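Local coordinates for membrane lipoprotein TpN32 (Treponema pallidum, PDB 1XS5) that binds L-methionine and probably serves as the periplasmic-type substrate-binding lipoprotein of an NlpA-family uptake system, at residues A[47-61]-A[195-209]. Residues are numbered along the deposited sequence; the frame is centred on the assembly and turned at random.
Sequences VMRGDILMNFFQHVP and AYANVLVVKRGNEAD. With MET (methionine), chain B.
Tyr196 turns the edge of its ring toward one face of the His59 imidazole. The planes stand at 75°, and Tyr196 CD1 lies over the centre of the His59 ring. The sulfur of the bound methionine covers the opposite face, with SD 3.4 Å from His59 NE2. The imidazole is therefore held between an aromatic edge and a thioether. Its rotation is fixed by two bonds: ND1 accepts from His62 N, which makes His59 the N-cap of helix 60-70, and NE2 bonds Asn112 OD1. Farther along the Tyr196 ring, CE1 touches Pro61 CG at 3.6 Å.

Asn198 meets the ligand with both ends of its amide. Asn198 OD1 accepts from the methionine N at 2.9 Å and also bonds His14. ND2 donates almost straight to the ligand OXT, at 168°. Glu83, Arg115 and Asn171 supply further bonds to the ligand.

Strands 54-59 and 198-203 are antiparallel neighbours in the mixed sheet of one lobe of this two-lobed, periplasmic binding protein fold. Asn55 and Val201 form a hydrogen-bonded pair, Asn55 N to Val201 O and Val201 N to Asn55 O, both 3.0 Å. Their side chains lie alongside each other, and Asn55 OD1 is 3.4 Å from Val201 CB. Gln58 crosses Val201 at about a right angle, setting NE2 against CG2. Asn44 OD1 accepts from both Asn55 ND2 and Gln58 NE2, while Gln58 OE1 bonds His62 ND1. At the corner at Phe57, water 2 links Phe57 N with Val199 O.

On the opposite face, shared with Phe56, Leu200 CD1 packs against Met54 CG, 3.9 Å away. Lys203 starts with CG anti to the backbone N (chi1 177°) and bends at chi3 and chi4. This brings Lys203 NZ to the end of helix 40-49, where it donates to a lone pair of Met48 O at 3.1 Å.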
loop_
_atom_site.group_PDB
_atom_site.type_symbol
_atom_site.label_atom_id
_atom_site.label_comp_id
_atom_site.label_asym_id
_atom_site.label_seq_id
_atom_site.Cartn_x
_atom_site.Cartn_y
_atom_site.Cartn_z
ATOM N N VAL A 47 -11.172 -7.315 -11.201
ATOM C CA VAL A 47 -11.506 -6.122 -11.995
ATOM C C VAL A 47 -11.298 -6.477 -13.509
ATOM O O VAL A 47 -12.128 -6.127 -14.357
ATOM C CB VAL A 47 -10.603 -4.902 -11.622
ATOM C CG1 VAL A 47 -10.755 -3.780 -12.710
ATOM C CG2 VAL A 47 -10.999 -4.335 -10.232
ATOM N N MET A 48 -10.224 -7.182 -13.847
ATOM C CA MET A 48 -10.001 -7.534 -15.258
ATOM C C MET A 48 -11.142 -8.407 -15.825
ATOM O O MET A 48 -11.535 -8.210 -16.978
ATOM C CB MET A 48 -8.657 -8.258 -15.471
ATOM C CG MET A 48 -7.418 -7.337 -15.476
ATOM S SD MET A 48 -7.527 -5.970 -16.721
ATOM C CE MET A 48 -7.575 -6.953 -18.286
ATOM N N ARG A 49 -11.657 -9.366 -15.039
ATOM C CA ARG A 49 -12.763 -10.235 -15.506
ATOM C C ARG A 49 -14.090 -9.487 -15.517
ATOM O O ARG A 49 -15.042 -9.931 -16.161
ATOM C CB ARG A 49 -13.012 -11.469 -14.595
ATOM C CG ARG A 49 -11.928 -12.490 -14.506
ATOM C CD ARG A 49 -12.453 -13.771 -13.813
ATOM N NE ARG A 49 -13.012 -13.460 -12.505
ATOM C CZ ARG A 49 -12.283 -13.302 -11.401
ATOM N NH1 ARG A 49 -10.971 -13.445 -11.443
ATOM N NH2 ARG A 49 -12.866 -12.963 -10.260
ATOM N N GLY A 50 -14.173 -8.379 -14.787
ATOM C CA GLY A 50 -15.422 -7.641 -14.713
ATOM C C GLY A 50 -16.361 -8.022 -13.568
ATOM O O GLY A 50 -17.535 -7.625 -13.545
ATOM N N ASP A 51 -15.865 -8.805 -12.606
ATOM C CA ASP A 51 -16.684 -9.205 -11.458
ATOM C C ASP A 51 -16.965 -8.019 -10.551
ATOM O O ASP A 51 -17.968 -7.999 -9.848
ATOM C CB ASP A 51 -15.983 -10.303 -10.659
ATOM C CG ASP A 51 -15.980 -11.622 -11.388
ATOM O OD1 ASP A 51 -16.677 -11.725 -12.441
ATOM O OD2 ASP A 51 -15.303 -12.564 -10.898
ATOM N N ILE A 52 -16.029 -7.068 -10.521
ATOM C CA ILE A 52 -16.186 -5.820 -9.776
ATOM C C ILE A 52 -15.783 -4.668 -10.754
ATOM O O ILE A 52 -14.994 -4.875 -11.677
ATOM C CB ILE A 52 -15.312 -5.771 -8.534
ATOM C CG1 ILE A 52 -13.896 -6.227 -8.865
ATOM C CG2 ILE A 52 -15.919 -6.671 -7.407
ATOM C CD1 ILE A 52 -12.946 -6.058 -7.697
ATOM N N LEU A 53 -16.309 -3.479 -10.524
ATOM C CA LEU A 53 -16.054 -2.328 -11.397
ATOM C C LEU A 53 -14.735 -1.629 -11.047
ATOM O O LEU A 53 -14.064 -1.042 -11.908
ATOM C CB LEU A 53 -17.206 -1.336 -11.246
ATOM C CG LEU A 53 -17.210 -0.171 -12.238
ATOM C CD1 LEU A 53 -17.072 -0.705 -13.683
ATOM C CD2 LEU A 53 -18.512 0.591 -12.074
ATOM N N MET A 54 -14.365 -1.689 -9.775
ATOM C CA MET A 54 -13.135 -1.031 -9.365
ATOM C C MET A 54 -12.537 -1.672 -8.143
ATOM O O MET A 54 -13.142 -2.543 -7.539
ATOM C CB MET A 54 -13.418 0.459 -9.093
ATOM C CG MET A 54 -14.354 0.739 -7.971
ATOM S SD MET A 54 -15.324 2.362 -8.132
ATOM C CE MET A 54 -16.983 1.827 -8.503
ATOM N N ASN A 55 -11.316 -1.275 -7.798
ATOM C CA ASN A 55 -10.750 -1.766 -6.562
ATOM C C ASN A 55 -9.977 -0.667 -5.926
ATOM O O ASN A 55 -9.641 0.343 -6.578
ATOM C CB ASN A 55 -9.917 -3.073 -6.679
ATOM C CG ASN A 55 -8.646 -2.957 -7.490
ATOM O OD1 ASN A 55 -7.873 -1.961 -7.416
ATOM N ND2 ASN A 55 -8.363 -4.039 -8.256
ATOM N N PHE A 56 -9.757 -0.819 -4.625
ATOM C CA PHE A 56 -9.045 0.231 -3.902
ATOM C C PHE A 56 -8.122 -0.402 -2.863
ATOM O O PHE A 56 -8.520 -0.688 -1.725
ATOM C CB PHE A 56 -10.083 1.177 -3.261
ATOM C CG PHE A 56 -9.468 2.330 -2.455
ATOM C CD1 PHE A 56 -8.380 3.038 -2.936
ATOM C CD2 PHE A 56 -10.006 2.712 -1.261
ATOM C CE1 PHE A 56 -7.862 4.118 -2.207
ATOM C CE2 PHE A 56 -9.493 3.778 -0.556
ATOM C CZ PHE A 56 -8.428 4.465 -1.037
ATOM N N PHE A 57 -6.867 -0.635 -3.255
ATOM C CA PHE A 57 -5.920 -1.254 -2.306
ATOM C C PHE A 57 -4.437 -1.097 -2.647
ATOM O O PHE A 57 -3.605 -1.446 -1.832
ATOM C CB PHE A 57 -6.157 -2.769 -2.235
ATOM C CG PHE A 57 -5.544 -3.527 -3.402
ATOM C CD1 PHE A 57 -6.157 -3.531 -4.655
ATOM C CD2 PHE A 57 -4.352 -4.235 -3.239
ATOM C CE1 PHE A 57 -5.594 -4.248 -5.735
ATOM C CE2 PHE A 57 -3.779 -4.949 -4.291
ATOM C CZ PHE A 57 -4.403 -4.965 -5.545
ATOM N N GLN A 58 -4.112 -0.539 -3.822
ATOM C CA GLN A 58 -2.727 -0.513 -4.257
ATOM C C GLN A 58 -2.250 0.852 -4.730
ATOM O O GLN A 58 -3.057 1.786 -4.850
ATOM C CB GLN A 58 -2.586 -1.485 -5.437
ATOM C CG GLN A 58 -3.223 -0.909 -6.773
ATOM C CD GLN A 58 -3.581 -1.975 -7.838
ATOM O OE1 GLN A 58 -2.743 -2.716 -8.303
ATOM N NE2 GLN A 58 -4.829 -2.022 -8.207
ATOM N N HIS A 59 -0.947 0.928 -5.024
ATOM C CA HIS A 59 -0.381 2.158 -5.584
ATOM C C HIS A 59 -0.069 1.903 -7.091
ATOM O O HIS A 59 -0.183 0.767 -7.569
ATOM C CB HIS A 59 0.864 2.596 -4.787
ATOM C CG HIS A 59 1.818 1.492 -4.460
ATOM N ND1 HIS A 59 2.463 0.739 -5.416
ATOM C CD2 HIS A 59 2.288 1.061 -3.271
ATOM C CE1 HIS A 59 3.292 -0.103 -4.832
ATOM N NE2 HIS A 59 3.204 0.078 -3.526
ATOM N N VAL A 60 0.303 2.941 -7.850
ATOM C CA VAL A 60 0.548 2.733 -9.266
ATOM C C VAL A 60 1.665 1.737 -9.653
ATOM O O VAL A 60 1.495 0.968 -10.609
ATOM C CB VAL A 60 0.726 4.109 -10.018
ATOM C CG1 VAL A 60 1.064 3.848 -11.480
ATOM C CG2 VAL A 60 -0.599 4.894 -9.966
ATOM N N PRO A 61 2.827 1.752 -8.949
ATOM C CA PRO A 61 3.876 0.793 -9.301
ATOM C C PRO A 61 3.356 -0.656 -9.171
ATOM O O PRO A 61 3.713 -1.518 -9.951
ATOM C CB PRO A 61 4.994 1.102 -8.287
ATOM C CG PRO A 61 4.915 2.598 -8.161
ATOM C CD PRO A 61 3.370 2.825 -8.072
ATOM N N ALA A 195 5.008 9.107 -4.093
ATOM C CA ALA A 195 5.063 8.325 -5.347
ATOM C C ALA A 195 4.230 7.005 -5.226
ATOM O O ALA A 195 3.798 6.399 -6.211
ATOM C CB ALA A 195 6.498 7.978 -5.672
ATOM N N TYR A 196 4.028 6.577 -3.992
ATOM C CA TYR A 196 3.307 5.349 -3.728
ATOM C C TYR A 196 1.900 5.591 -3.222
ATOM O O TYR A 196 1.347 4.779 -2.478
ATOM C CB TYR A 196 4.152 4.502 -2.770
ATOM C CG TYR A 196 5.401 3.969 -3.466
ATOM C CD1 TYR A 196 5.337 2.821 -4.275
ATOM C CD2 TYR A 196 6.637 4.624 -3.351
ATOM C CE1 TYR A 196 6.460 2.341 -4.935
ATOM C CE2 TYR A 196 7.771 4.150 -4.024
ATOM C CZ TYR A 196 7.673 3.004 -4.808
ATOM O OH TYR A 196 8.791 2.496 -5.447
ATOM N N ALA A 197 1.316 6.717 -3.644
ATOM C CA ALA A 197 -0.073 7.054 -3.296
ATOM C C ALA A 197 -0.982 5.903 -3.778
ATOM O O ALA A 197 -0.784 5.333 -4.870
ATOM C CB ALA A 197 -0.494 8.377 -3.996
ATOM N N ASN A 198 -1.971 5.569 -2.946
ATOM C CA ASN A 198 -2.930 4.505 -3.239
ATOM C C ASN A 198 -4.000 5.103 -4.124
ATOM O O ASN A 198 -4.479 6.222 -3.892
ATOM C CB ASN A 198 -3.519 3.972 -1.942
ATOM C CG ASN A 198 -2.553 3.014 -1.212
ATOM O OD1 ASN A 198 -2.986 2.033 -0.605
ATOM N ND2 ASN A 198 -1.232 3.300 -1.281
ATOM N N VAL A 199 -4.405 4.330 -5.122
ATOM C CA VAL A 199 -5.328 4.819 -6.137
ATOM C C VAL A 199 -6.574 3.962 -6.326
ATOM O O VAL A 199 -6.600 2.768 -5.977
ATOM C CB VAL A 199 -4.631 4.839 -7.518
ATOM C CG1 VAL A 199 -3.615 5.991 -7.610
ATOM C CG2 VAL A 199 -3.881 3.517 -7.725
ATOM N N LEU A 200 -7.593 4.582 -6.918
ATOM C CA LEU A 200 -8.846 3.897 -7.219
ATOM C C LEU A 200 -8.555 3.350 -8.625
ATOM O O LEU A 200 -8.184 4.108 -9.509
ATOM C CB LEU A 200 -9.990 4.906 -7.242
ATOM C CG LEU A 200 -11.335 4.258 -7.584
ATOM C CD1 LEU A 200 -11.631 3.153 -6.513
ATOM C CD2 LEU A 200 -12.448 5.345 -7.627
ATOM N N VAL A 201 -8.755 2.054 -8.854
ATOM C CA VAL A 201 -8.399 1.434 -10.135
ATOM C C VAL A 201 -9.547 0.791 -10.878
ATOM O O VAL A 201 -10.435 0.181 -10.254
ATOM C CB VAL A 201 -7.270 0.366 -9.880
ATOM C CG1 VAL A 201 -7.054 -0.562 -11.087
ATOM C CG2 VAL A 201 -5.962 1.122 -9.519
ATOM N N VAL A 202 -9.558 0.962 -12.205
ATOM C CA VAL A 202 -10.586 0.319 -13.041
ATOM C C VAL A 202 -9.960 -0.232 -14.312
ATOM O O VAL A 202 -8.756 -0.045 -14.580
ATOM C CB VAL A 202 -11.737 1.302 -13.436
ATOM C CG1 VAL A 202 -12.419 1.848 -12.177
ATOM C CG2 VAL A 202 -11.166 2.456 -14.308
ATOM N N LYS A 203 -10.757 -0.952 -15.098
ATOM C CA LYS A 203 -10.245 -1.472 -16.345
ATOM C C LYS A 203 -10.201 -0.305 -17.338
ATOM O O LYS A 203 -11.046 0.569 -17.283
ATOM C CB LYS A 203 -11.163 -2.559 -16.863
ATOM C CG LYS A 203 -10.731 -3.096 -18.184
ATOM C CD LYS A 203 -11.937 -3.722 -18.833
ATOM C CE LYS A 203 -12.083 -5.121 -18.320
ATOM N NZ LYS A 203 -10.975 -5.855 -18.984
ATOM N N ARG A 204 -9.205 -0.271 -18.220
ATOM C CA ARG A 204 -9.118 0.823 -19.195
ATOM C C ARG A 204 -10.427 0.769 -19.985
ATOM O O ARG A 204 -10.857 -0.307 -20.423
ATOM C CB ARG A 204 -7.940 0.622 -20.161
ATOM C CG ARG A 204 -7.729 1.773 -21.119
ATOM C CD ARG A 204 -6.562 1.477 -22.052
ATOM N NE ARG A 204 -5.257 1.525 -21.388
ATOM C CZ ARG A 204 -4.696 2.631 -20.891
ATOM N NH1 ARG A 204 -5.324 3.802 -20.967
ATOM N NH2 ARG A 204 -3.480 2.576 -20.336
ATOM N N GLY A 205 -11.065 1.922 -20.128
ATOM C CA GLY A 205 -12.310 1.968 -20.854
ATOM C C GLY A 205 -13.430 2.340 -19.907
ATOM O O GLY A 205 -14.505 2.745 -20.363
ATOM N N ASN A 206 -13.192 2.223 -18.594
ATOM C CA ASN A 206 -14.216 2.567 -17.591
ATOM C C ASN A 206 -13.886 3.809 -16.757
ATOM O O ASN A 206 -14.618 4.150 -15.820
ATOM C CB ASN A 206 -14.450 1.395 -16.623
ATOM C CG ASN A 206 -15.171 0.221 -17.273
ATOM O OD1 ASN A 206 -15.967 0.408 -18.190
ATOM N ND2 ASN A 206 -14.921 -0.995 -16.769
ATOM N N GLU A 207 -12.797 4.498 -17.084
ATOM C CA GLU A 207 -12.390 5.701 -16.321
ATOM C C GLU A 207 -13.445 6.785 -16.190
ATOM O O GLU A 207 -13.548 7.451 -15.149
ATOM C CB GLU A 207 -11.135 6.347 -16.948
ATOM C CG GLU A 207 -10.058 5.378 -17.302
ATOM C CD GLU A 207 -10.164 4.820 -18.728
ATOM O OE1 GLU A 207 -11.207 4.243 -19.100
ATOM O OE2 GLU A 207 -9.169 4.944 -19.467
ATOM N N ALA A 208 -14.223 6.967 -17.258
ATOM C CA ALA A 208 -15.279 7.974 -17.292
ATOM C C ALA A 208 -16.632 7.500 -16.741
ATOM O O ALA A 208 -17.565 8.314 -16.584
ATOM C CB ALA A 208 -15.439 8.485 -18.720
ATOM N N ASP A 209 -16.744 6.198 -16.455
ATOM C CA ASP A 209 -17.983 5.667 -15.907
ATOM C C ASP A 209 -18.391 6.671 -14.839
ATOM O O ASP A 209 -17.592 7.058 -13.992
ATOM C CB ASP A 209 -17.751 4.295 -15.275
ATOM C CG ASP A 209 -19.022 3.705 -14.669
ATOM O OD1 ASP A 209 -19.549 4.263 -13.680
ATOM O OD2 ASP A 209 -19.493 2.674 -15.187
HETATM N N MET B . -1.653 0.125 1.167
HETATM C CA MET B . -0.363 -0.392 0.579
HETATM C C MET B . 0.806 0.613 0.678
HETATM O O MET B . 1.923 0.209 1.086
HETATM C CB MET B . -0.563 -0.759 -0.908
HETATM C CG MET B . 0.606 -1.549 -1.458
HETATM S SD MET B . 0.460 -1.978 -3.208
HETATM C CE MET B . -0.684 -3.413 -3.049
HETATM O OXT MET B . 0.589 1.797 0.338
HETATM O O HOH W 1 -13.450 -1.728 -14.464
HETATM O O HOH W 2 -6.446 -0.010 -6.074
HETATM O O HOH W 3 1.131 5.651 -6.681
#